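Local coordinates for protein Vlm2 (Streptomyces tsusimaensis, PDB 6ECB) that forms the thioesterase domain of a valinomycin nonribosomal peptide synthetase and probably oligomerises and cyclises depsipeptide chains carried as acyl-enzyme intermediates, at residues I135-P140 with T275-P280; Q188-R193 with D207-F212; V267-D272 with A286-R291. All coordinates share one frame; numbering follows the deposited sequence.

Contact 1 of 3, residues I135-P140 with T275-P280; sequences IILDTP and TMLRAP
The carboxylate of Asp138 has the sulfur of Met276 well off its plane, displaced toward the side of CB and OD2. Met276 SD comes within 3.4 Å of Asp138 CB and 3.9 Å of OD2, so the thioether rests mainly on the methylene and only grazes the oxygen. The oxygens themselves are taken up by other partners. OD1 accepts hydrogen bonds from Thr242 N and His245 NE2, and OD2 is hydrogen-bonded to His273 ND1. With both oxygens gripped, the rotation of the carboxylate is well defined.

The other flat group, the Arg278 guanidinium, has Thr275 CA over one face, offset toward the rim, and its NE forms a salt bridge with Asp172.

The setting is an alpha/beta-hydrolase fold. Asp138 follows strand 134-137 directly, at an acid position used in thioesterase domains of this kind, and its geometry is consistent with a Ser-His-Asp triad with Ser111 and His273. Backbone angles of 59° and 41° put Asp138 in the left-handed helical region as the chain leaves the strand.

On the other side, residues 275-277 make a short 3-10 turn, and Arg278 N bonds back to Thr275 O. Met276 reaches across nearly extended through chi2, then bends at SD (chi3 -72°), which turns its methyl toward the strand. There CE meets Leu137 CB at 4.0 Å. A second apolar touch joins the branch ends of two leucines, Leu137 CD1 and Leu277 CD2, 4.3 Å apart. His110 lies against Leu137, Met276 and Leu277 alike.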
loop_
_atom_site.group_PDB
_atom_site.type_symbol
_atom_site.label_atom_id
_atom_site.label_comp_id
_atom_site.label_asym_id
_atom_site.label_seq_id
_atom_site.Cartn_x
_atom_site.Cartn_y
_atom_site.Cartn_z
ATOM N N ILE A 135 10.011 -4.078 1.884
ATOM C CA ILE A 135 9.999 -3.327 0.639
ATOM C C ILE A 135 9.175 -2.063 0.871
ATOM O O ILE A 135 7.954 -2.131 1.081
ATOM C CB ILE A 135 9.424 -4.166 -0.507
ATOM C CG1 ILE A 135 10.347 -5.355 -0.767
ATOM C CG2 ILE A 135 9.156 -3.305 -1.762
ATOM C CD1 ILE A 135 9.794 -6.372 -1.762
ATOM N N ILE A 136 9.833 -0.908 0.804
ATOM C CA ILE A 136 9.177 0.392 0.934
ATOM C C ILE A 136 9.023 0.988 -0.460
ATOM O O ILE A 136 10.005 1.171 -1.199
ATOM C CB ILE A 136 9.967 1.341 1.849
ATOM C CG1 ILE A 136 9.995 0.817 3.292
ATOM C CG2 ILE A 136 9.387 2.770 1.749
ATOM C CD1 ILE A 136 8.641 0.715 3.960
ATOM N N LEU A 137 7.785 1.333 -0.815
ATOM C CA LEU A 137 7.495 1.937 -2.110
ATOM C C LEU A 137 7.262 3.436 -1.911
ATOM O O LEU A 137 6.173 3.878 -1.528
ATOM C CB LEU A 137 6.294 1.262 -2.756
ATOM C CG LEU A 137 6.482 -0.225 -3.057
ATOM C CD1 LEU A 137 5.178 -0.764 -3.653
ATOM C CD2 LEU A 137 7.646 -0.491 -3.993
ATOM N N ASP A 138 8.333 4.193 -2.115
ATOM C CA ASP A 138 8.307 5.635 -2.334
ATOM C C ASP A 138 7.677 6.453 -1.204
ATOM O O ASP A 138 6.974 7.437 -1.460
ATOM C CB ASP A 138 7.597 5.944 -3.668
ATOM C CG ASP A 138 7.932 7.314 -4.180
ATOM O OD1 ASP A 138 9.120 7.699 -4.077
ATOM O OD2 ASP A 138 7.029 7.987 -4.710
ATOM N N THR A 139 7.962 6.102 0.061
ATOM C CA THR A 139 7.638 6.995 1.154
ATOM C C THR A 139 8.846 7.066 2.079
ATOM O O THR A 139 9.441 6.028 2.376
ATOM C CB THR A 139 6.397 6.574 1.995
ATOM O OG1 THR A 139 6.151 7.570 2.993
ATOM C CG2 THR A 139 6.586 5.307 2.704
ATOM N N PRO A 140 9.191 8.252 2.560
ATOM C CA PRO A 140 10.164 8.349 3.652
ATOM C C PRO A 140 9.553 7.881 4.951
ATOM O O PRO A 140 8.320 7.787 5.090
ATOM C CB PRO A 140 10.477 9.852 3.728
ATOM C CG PRO A 140 9.805 10.490 2.595
ATOM C CD PRO A 140 8.662 9.583 2.218
ATOM N N THR A 275 1.752 7.913 -9.873
ATOM C CA THR A 275 1.766 7.190 -11.143
ATOM C C THR A 275 2.730 6.010 -11.171
ATOM O O THR A 275 2.693 5.220 -12.132
ATOM C CB THR A 275 2.124 8.141 -12.275
ATOM O OG1 THR A 275 3.513 8.490 -12.199
ATOM C CG2 THR A 275 1.272 9.387 -12.223
ATOM N N MET A 276 3.586 5.855 -10.156
ATOM C CA MET A 276 4.510 4.729 -10.169
ATOM C C MET A 276 3.778 3.389 -10.098
ATOM O O MET A 276 4.348 2.376 -10.510
ATOM C CB MET A 276 5.497 4.812 -8.998
ATOM C CG MET A 276 4.784 4.951 -7.670
ATOM S SD MET A 276 5.854 4.597 -6.274
ATOM C CE MET A 276 6.025 2.837 -6.398
ATOM N N LEU A 277 2.553 3.354 -9.570
ATOM C CA LEU A 277 1.840 2.083 -9.427
ATOM C C LEU A 277 0.912 1.814 -10.607
ATOM O O LEU A 277 0.156 0.841 -10.559
ATOM C CB LEU A 277 1.031 2.042 -8.130
ATOM C CG LEU A 277 1.909 1.944 -6.878
ATOM C CD1 LEU A 277 0.995 1.980 -5.645
ATOM C CD2 LEU A 277 2.744 0.671 -6.915
ATOM N N ARG A 278 0.936 2.665 -11.632
ATOM C CA ARG A 278 0.080 2.537 -12.805
ATOM C C ARG A 278 0.928 2.451 -14.057
ATOM O O ARG A 278 2.104 2.821 -14.067
ATOM C CB ARG A 278 -0.874 3.724 -12.945
ATOM C CG ARG A 278 -1.568 4.011 -11.634
ATOM C CD ARG A 278 -2.779 4.867 -11.814
ATOM N NE ARG A 278 -2.589 5.904 -12.823
ATOM C CZ ARG A 278 -2.425 7.200 -12.566
ATOM N NH1 ARG A 278 -2.423 7.655 -11.315
ATOM N NH2 ARG A 278 -2.264 8.046 -13.575
ATOM N N ALA A 279 0.304 1.984 -15.134
ATOM C CA ALA A 279 0.995 1.921 -16.403
ATOM C C ALA A 279 1.309 3.341 -16.872
ATOM O O ALA A 279 0.534 4.266 -16.619
ATOM C CB ALA A 279 0.135 1.196 -17.443
ATOM N N PRO A 280 2.435 3.546 -17.565
ATOM C CA PRO A 280 3.447 2.577 -18.000
ATOM C C PRO A 280 4.557 2.388 -16.987
ATOM O O PRO A 280 5.395 1.513 -17.158
ATOM C CB PRO A 280 3.999 3.214 -19.266
ATOM C CG PRO A 280 3.936 4.677 -18.927
ATOM C CD PRO A 280 2.672 4.865 -18.172
#

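Contact 2 of 3, residues Q188-R193 with D207-F212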
loop_
_atom_site.group_PDB
_atom_site.type_symbol
_atom_site.label_atom_id
_atom_site.label_comp_id
_atom_site.label_asym_id
_atom_site.label_seq_id
_atom_site.Cartn_x
_atom_site.Cartn_y
_atom_site.Cartn_z
ATOM N N GLN A 188 -19.995 7.910 -8.861
ATOM C CA GLN A 188 -20.643 7.097 -9.882
ATOM C C GLN A 188 -19.723 6.886 -11.075
ATOM O O GLN A 188 -19.727 5.807 -11.679
ATOM C CB GLN A 188 -21.951 7.725 -10.332
ATOM C CG GLN A 188 -22.767 6.789 -11.206
ATOM C CD GLN A 188 -23.096 5.485 -10.496
ATOM O OE1 GLN A 188 -23.669 5.491 -9.407
ATOM N NE2 GLN A 188 -22.710 4.361 -11.099
ATOM N N LEU A 189 -18.916 7.893 -11.425
ATOM C CA LEU A 189 -17.948 7.696 -12.505
ATOM C C LEU A 189 -16.949 6.607 -12.148
ATOM O O LEU A 189 -16.559 5.806 -13.004
ATOM C CB LEU A 189 -17.200 8.989 -12.818
ATOM C CG LEU A 189 -17.935 10.091 -13.578
ATOM C CD1 LEU A 189 -16.938 11.203 -13.862
ATOM C CD2 LEU A 189 -18.545 9.561 -14.857
ATOM N N LEU A 190 -16.502 6.569 -10.893
ATOM C CA LEU A 190 -15.587 5.513 -10.498
ATOM C C LEU A 190 -16.248 4.146 -10.625
ATOM O O LEU A 190 -15.624 3.188 -11.092
ATOM C CB LEU A 190 -15.088 5.731 -9.066
ATOM C CG LEU A 190 -14.331 7.029 -8.791
ATOM C CD1 LEU A 190 -13.816 7.022 -7.364
ATOM C CD2 LEU A 190 -13.176 7.226 -9.768
ATOM N N LEU A 191 -17.511 4.030 -10.202
ATOM C CA LEU A 191 -18.206 2.751 -10.311
ATOM C C LEU A 191 -18.400 2.371 -11.775
ATOM O O LEU A 191 -18.215 1.208 -12.156
ATOM C CB LEU A 191 -19.547 2.823 -9.572
ATOM C CG LEU A 191 -19.428 3.062 -8.064
ATOM C CD1 LEU A 191 -20.788 3.322 -7.434
ATOM C CD2 LEU A 191 -18.767 1.879 -7.403
ATOM N N ASP A 192 -18.767 3.345 -12.606
ATOM C CA ASP A 192 -18.902 3.100 -14.038
ATOM C C ASP A 192 -17.609 2.526 -14.620
ATOM O O ASP A 192 -17.637 1.632 -15.479
ATOM C CB ASP A 192 -19.268 4.402 -14.738
ATOM C CG ASP A 192 -20.715 4.814 -14.507
ATOM O OD1 ASP A 192 -21.512 3.988 -14.007
ATOM O OD2 ASP A 192 -21.050 5.970 -14.835
ATOM N N ARG A 193 -16.470 3.053 -14.180
ATOM C CA ARG A 193 -15.171 2.557 -14.630
ATOM C C ARG A 193 -14.884 1.160 -14.096
ATOM O O ARG A 193 -14.265 0.344 -14.788
ATOM C CB ARG A 193 -14.087 3.545 -14.190
ATOM C CG ARG A 193 -12.642 2.989 -14.133
ATOM C CD ARG A 193 -12.085 2.588 -15.510
ATOM N NE ARG A 193 -10.712 2.087 -15.408
ATOM C CZ ARG A 193 -10.382 0.878 -14.955
ATOM N NH1 ARG A 193 -11.325 0.029 -14.563
ATOM N NH2 ARG A 193 -9.105 0.516 -14.885
ATOM N N ASP A 207 -21.008 -0.047 -2.234
ATOM C CA ASP A 207 -20.779 -0.156 -0.798
ATOM C C ASP A 207 -19.290 -0.179 -0.457
ATOM O O ASP A 207 -18.852 0.459 0.507
ATOM C CB ASP A 207 -21.463 -1.418 -0.295
ATOM C CG ASP A 207 -21.415 -1.537 1.192
ATOM O OD1 ASP A 207 -22.048 -0.692 1.860
ATOM O OD2 ASP A 207 -20.740 -2.473 1.683
ATOM N N TYR A 208 -18.494 -0.943 -1.209
ATOM C CA TYR A 208 -17.063 -0.990 -0.957
ATOM C C TYR A 208 -16.436 0.384 -1.124
ATOM O O TYR A 208 -15.579 0.793 -0.333
ATOM C CB TYR A 208 -16.407 -1.986 -1.920
ATOM C CG TYR A 208 -14.960 -2.252 -1.659
ATOM C CD1 TYR A 208 -14.551 -3.333 -0.886
ATOM C CD2 TYR A 208 -13.975 -1.431 -2.195
ATOM C CE1 TYR A 208 -13.225 -3.584 -0.660
ATOM C CE2 TYR A 208 -12.661 -1.672 -1.971
ATOM C CZ TYR A 208 -12.287 -2.748 -1.194
ATOM O OH TYR A 208 -10.979 -2.967 -0.982
ATOM N N LEU A 209 -16.823 1.098 -2.172
ATOM C CA LEU A 209 -16.253 2.418 -2.406
ATOM C C LEU A 209 -16.560 3.358 -1.247
ATOM O O LEU A 209 -15.696 4.126 -0.805
ATOM C CB LEU A 209 -16.811 2.978 -3.719
ATOM C CG LEU A 209 -16.380 4.391 -4.086
ATOM C CD1 LEU A 209 -14.869 4.485 -4.227
ATOM C CD2 LEU A 209 -17.082 4.816 -5.370
ATOM N N ASP A 210 -17.806 3.341 -0.778
ATOM C CA ASP A 210 -18.176 4.160 0.371
ATOM C C ASP A 210 -17.326 3.815 1.584
ATOM O O ASP A 210 -16.808 4.704 2.275
ATOM C CB ASP A 210 -19.661 3.952 0.672
ATOM C CG ASP A 210 -20.160 4.884 1.749
ATOM O OD1 ASP A 210 -20.196 6.103 1.479
ATOM O OD2 ASP A 210 -20.501 4.406 2.857
ATOM N N ARG A 211 -17.141 2.525 1.842
ATOM C CA ARG A 211 -16.386 2.121 3.020
ATOM C C ARG A 211 -14.925 2.494 2.873
ATOM O O ARG A 211 -14.285 2.936 3.830
ATOM C CB ARG A 211 -16.546 0.624 3.250
ATOM C CG ARG A 211 -17.957 0.217 3.673
ATOM C CD ARG A 211 -18.105 -1.302 3.638
ATOM N NE ARG A 211 -19.463 -1.727 4.005
ATOM C CZ ARG A 211 -19.817 -2.206 5.195
ATOM N NH1 ARG A 211 -18.921 -2.343 6.159
ATOM N NH2 ARG A 211 -21.077 -2.553 5.421
ATOM N N PHE A 212 -14.389 2.356 1.662
ATOM C CA PHE A 212 -13.014 2.751 1.408
ATOM C C PHE A 212 -12.827 4.246 1.647
ATOM O O PHE A 212 -11.859 4.668 2.290
ATOM C CB PHE A 212 -12.614 2.391 -0.034
ATOM C CG PHE A 212 -11.406 3.145 -0.492
ATOM C CD1 PHE A 212 -10.157 2.694 -0.175
ATOM C CD2 PHE A 212 -11.539 4.342 -1.185
ATOM C CE1 PHE A 212 -9.045 3.399 -0.540
ATOM C CE2 PHE A 212 -10.425 5.068 -1.558
ATOM C CZ PHE A 212 -9.184 4.597 -1.245
#
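Leu209 swings its CG away from the backbone N (chi1 177°), and with chi2 near 60° its two methyls spread toward consecutive leucines of helix 183-194. Leu190 and Leu191 answer with CG opposite the carbonyl carbon, an ordinary helical leucine setting. CD1 of Leu209 meets CD1 of Leu190 at 4.2 Å, the two side chains lying nearly perpendicular. CD2 of Leu209 leans on the branch of Leu191, 3.9 Å from its CD2 and 4.0 Å from its CG. One side chain of helix 206-220 thus straddles two of its neighbour.

Ile167 touches both Leu190 and Leu209 and extends the apolar patch toward helix 167-170. These helices belong to the segment between strands 134-137 and 237-241, where thioesterase domains of this family carry their lid.

Polar and charged groups stay clear of the contact. Gln188 NE2 bonds along its own helix to Asp192 OD1, and on helix 206-220 Arg211 NE makes a 2.8 Å salt bridge to Asp207 OD2, while its NH1 reaches Gly74 O and Glu79 O. Methyl-to-methyl contacts impose no bond direction, so the two segments are held to each other by apolar burial alone.

Contact 3 of 3, residues V267-D272 with A286-R291; sequences VDIPGD and AQLLDR
Residues 267-272 leave strand 264-268 alongside the helix, and the backbones come nearest at Ile269 and Leu288, with CA atoms 7.6 Å apart. This is the last beta-alpha unit of the alpha/beta-hydrolase fold: strand 264-268 is an outermost strand of the central sheet, and helix 281-293 packs back against it after a loop that holds His273.

Leu288 carries the contact. Its CG stands opposite the carbonyl carbon (chi1 -73°), and the two methyls are shared out along the strand and its exit. CD1 does most of the work. Leu288 CD1 presses against Ile269 CG2 at 3.7 Å and brushes the ring carbon Pro270 CD. The carbonyl oxygen Asp268 O lies 3.5 Å from Leu288 CD1. CD2 of Leu288 faces Val267 CG1 at 4.3 Å.

Ile269 takes up the crowded position with CG1 between the backbone N and the carbonyl carbon (chi1 50°), which leaves CG2 to meet the helix. The same side chain also touches Val285, about one turn before Leu288 on the helix, and Phe240 of the neighbouring strand, which Val267 and Leu289 reach as well. Pro270 also touches His281 and Glu284, nearer the start of the helix.

Asp268 points the other way. Its carboxylate pairs with Arg241 (OD1) and Lys243 (OD2), while the backbone carbonyl oxygen is turned to Leu288. At the outer end of the contact, the guanidinium of Arg291 lies over the leucine from its own helix, with Leu288 CD2 3.7 Å above the plane and offset toward the rim.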
loop_
_atom_site.group_PDB
_atom_site.type_symbol
_atom_site.label_atom_id
_atom_site.label_comp_id
_atom_site.label_asym_id
_atom_site.label_seq_id
_atom_site.Cartn_x
_atom_site.Cartn_y
_atom_site.Cartn_z
ATOM N N VAL A 267 16.788 2.305 -4.371
ATOM C CA VAL A 267 16.658 2.062 -5.807
ATOM C C VAL A 267 15.768 3.143 -6.412
ATOM O O VAL A 267 14.613 3.309 -6.005
ATOM C CB VAL A 267 16.065 0.671 -6.092
ATOM C CG1 VAL A 267 15.916 0.437 -7.596
ATOM C CG2 VAL A 267 16.929 -0.413 -5.474
ATOM N N ASP A 268 16.289 3.865 -7.398
ATOM C CA ASP A 268 15.488 4.884 -8.063
ATOM C C ASP A 268 14.505 4.203 -9.020
ATOM O O ASP A 268 14.874 3.254 -9.727
ATOM C CB ASP A 268 16.380 5.854 -8.847
ATOM C CG ASP A 268 17.208 6.786 -7.954
ATOM O OD1 ASP A 268 17.052 6.814 -6.728
ATOM O OD2 ASP A 268 18.020 7.533 -8.512
ATOM N N ILE A 269 13.271 4.701 -9.057
ATOM C CA ILE A 269 12.251 4.178 -9.971
ATOM C C ILE A 269 11.620 5.332 -10.738
ATOM O O ILE A 269 11.622 6.485 -10.277
ATOM C CB ILE A 269 11.169 3.368 -9.222
ATOM C CG1 ILE A 269 10.599 4.143 -8.021
ATOM C CG2 ILE A 269 11.750 2.042 -8.741
ATOM C CD1 ILE A 269 9.327 3.551 -7.413
ATOM N N PRO A 270 11.029 5.048 -11.900
ATOM C CA PRO A 270 10.374 6.100 -12.681
ATOM C C PRO A 270 8.996 6.439 -12.143
ATOM O O PRO A 270 8.424 5.751 -11.296
ATOM C CB PRO A 270 10.265 5.479 -14.083
ATOM C CG PRO A 270 10.084 4.033 -13.806
ATOM C CD PRO A 270 10.970 3.743 -12.588
ATOM N N GLY A 271 8.440 7.501 -12.711
ATOM C CA GLY A 271 7.127 7.962 -12.324
ATOM C C GLY A 271 7.198 8.971 -11.196
ATOM O O GLY A 271 8.267 9.468 -10.819
ATOM N N ASP A 272 6.028 9.268 -10.649
ATOM C CA ASP A 272 5.977 9.990 -9.384
ATOM C C ASP A 272 5.108 9.215 -8.401
ATOM O O ASP A 272 4.717 8.079 -8.678
ATOM C CB ASP A 272 5.486 11.424 -9.584
ATOM C CG ASP A 272 4.093 11.494 -10.148
ATOM O OD1 ASP A 272 3.218 10.729 -9.673
ATOM O OD2 ASP A 272 3.877 12.335 -11.051
ATOM N N ALA A 286 8.109 -2.843 -11.445
ATOM C CA ALA A 286 8.095 -4.295 -11.287
ATOM C C ALA A 286 9.421 -4.917 -11.708
ATOM O O ALA A 286 9.938 -5.810 -11.027
ATOM C CB ALA A 286 6.940 -4.906 -12.112
ATOM N N GLN A 287 9.978 -4.478 -12.845
ATOM C CA GLN A 287 11.255 -5.006 -13.314
ATOM C C GLN A 287 12.347 -4.785 -12.278
ATOM O O GLN A 287 13.200 -5.656 -12.066
ATOM C CB GLN A 287 11.620 -4.344 -14.647
ATOM C CG GLN A 287 12.970 -4.697 -15.204
ATOM C CD GLN A 287 13.146 -4.179 -16.635
ATOM O OE1 GLN A 287 12.288 -4.405 -17.503
ATOM N NE2 GLN A 287 14.249 -3.469 -16.880
ATOM N N LEU A 288 12.333 -3.621 -11.620
ATOM C CA LEU A 288 13.347 -3.308 -10.619
ATOM C C LEU A 288 13.132 -4.092 -9.326
ATOM O O LEU A 288 14.111 -4.520 -8.690
ATOM C CB LEU A 288 13.358 -1.798 -10.367
ATOM C CG LEU A 288 13.988 -1.026 -11.528
ATOM C CD1 LEU A 288 13.647 0.454 -11.493
ATOM C CD2 LEU A 288 15.482 -1.212 -11.521
ATOM N N LEU A 289 11.879 -4.277 -8.898
ATOM C CA LEU A 289 11.629 -5.165 -7.758
ATOM C C LEU A 289 12.084 -6.578 -8.076
ATOM O O LEU A 289 12.689 -7.257 -7.233
ATOM C CB LEU A 289 10.145 -5.203 -7.382
ATOM C CG LEU A 289 9.657 -4.386 -6.211
ATOM C CD1 LEU A 289 9.820 -2.919 -6.543
ATOM C CD2 LEU A 289 8.190 -4.717 -5.914
ATOM N N ASP A 290 11.792 -7.045 -9.288
ATOM C CA ASP A 290 12.252 -8.366 -9.694
ATOM C C ASP A 290 13.766 -8.455 -9.600
ATOM O O ASP A 290 14.317 -9.431 -9.075
ATOM C CB ASP A 290 11.825 -8.681 -11.125
ATOM C CG ASP A 290 10.373 -9.092 -11.261
ATOM O OD1 ASP A 290 9.722 -9.464 -10.273
ATOM O OD2 ASP A 290 9.887 -9.067 -12.429
ATOM N N ARG A 291 14.458 -7.444 -10.128
ATOM C CA ARG A 291 15.917 -7.492 -10.193
ATOM C C ARG A 291 16.540 -7.451 -8.807
ATOM O O ARG A 291 17.507 -8.177 -8.535
ATOM C CB ARG A 291 16.441 -6.320 -11.023
ATOM C CG ARG A 291 17.968 -6.234 -11.093
ATOM C CD ARG A 291 18.415 -4.992 -11.877
ATOM N NE ARG A 291 17.607 -4.793 -13.084
ATOM C CZ ARG A 291 17.570 -3.665 -13.788
ATOM N NH1 ARG A 291 18.303 -2.619 -13.419
ATOM N NH2 ARG A 291 16.794 -3.582 -14.862
#

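Overall arrangement
From the N terminus, the chain first builds the strands leading to 134-137, where contact 1 opens. The loop it closes at 275-280 spans the lid helices and strands 237-241 and 264-268. Contact 2 is nested inside it, joining helices 183-194 and 206-220 about 23 Å from contact 1, centre to centre. Contact 3 opens at 267-272, before contact 1 closes, and ends at 286-291, so these two cross. They also touch, Met276 CE lying 3.5 Å from Ile269 CD1. Together they tie the strand-end region around the probable triad to the edge strand and the C-terminal helix, while contact 2 joins two helices of the probable lid.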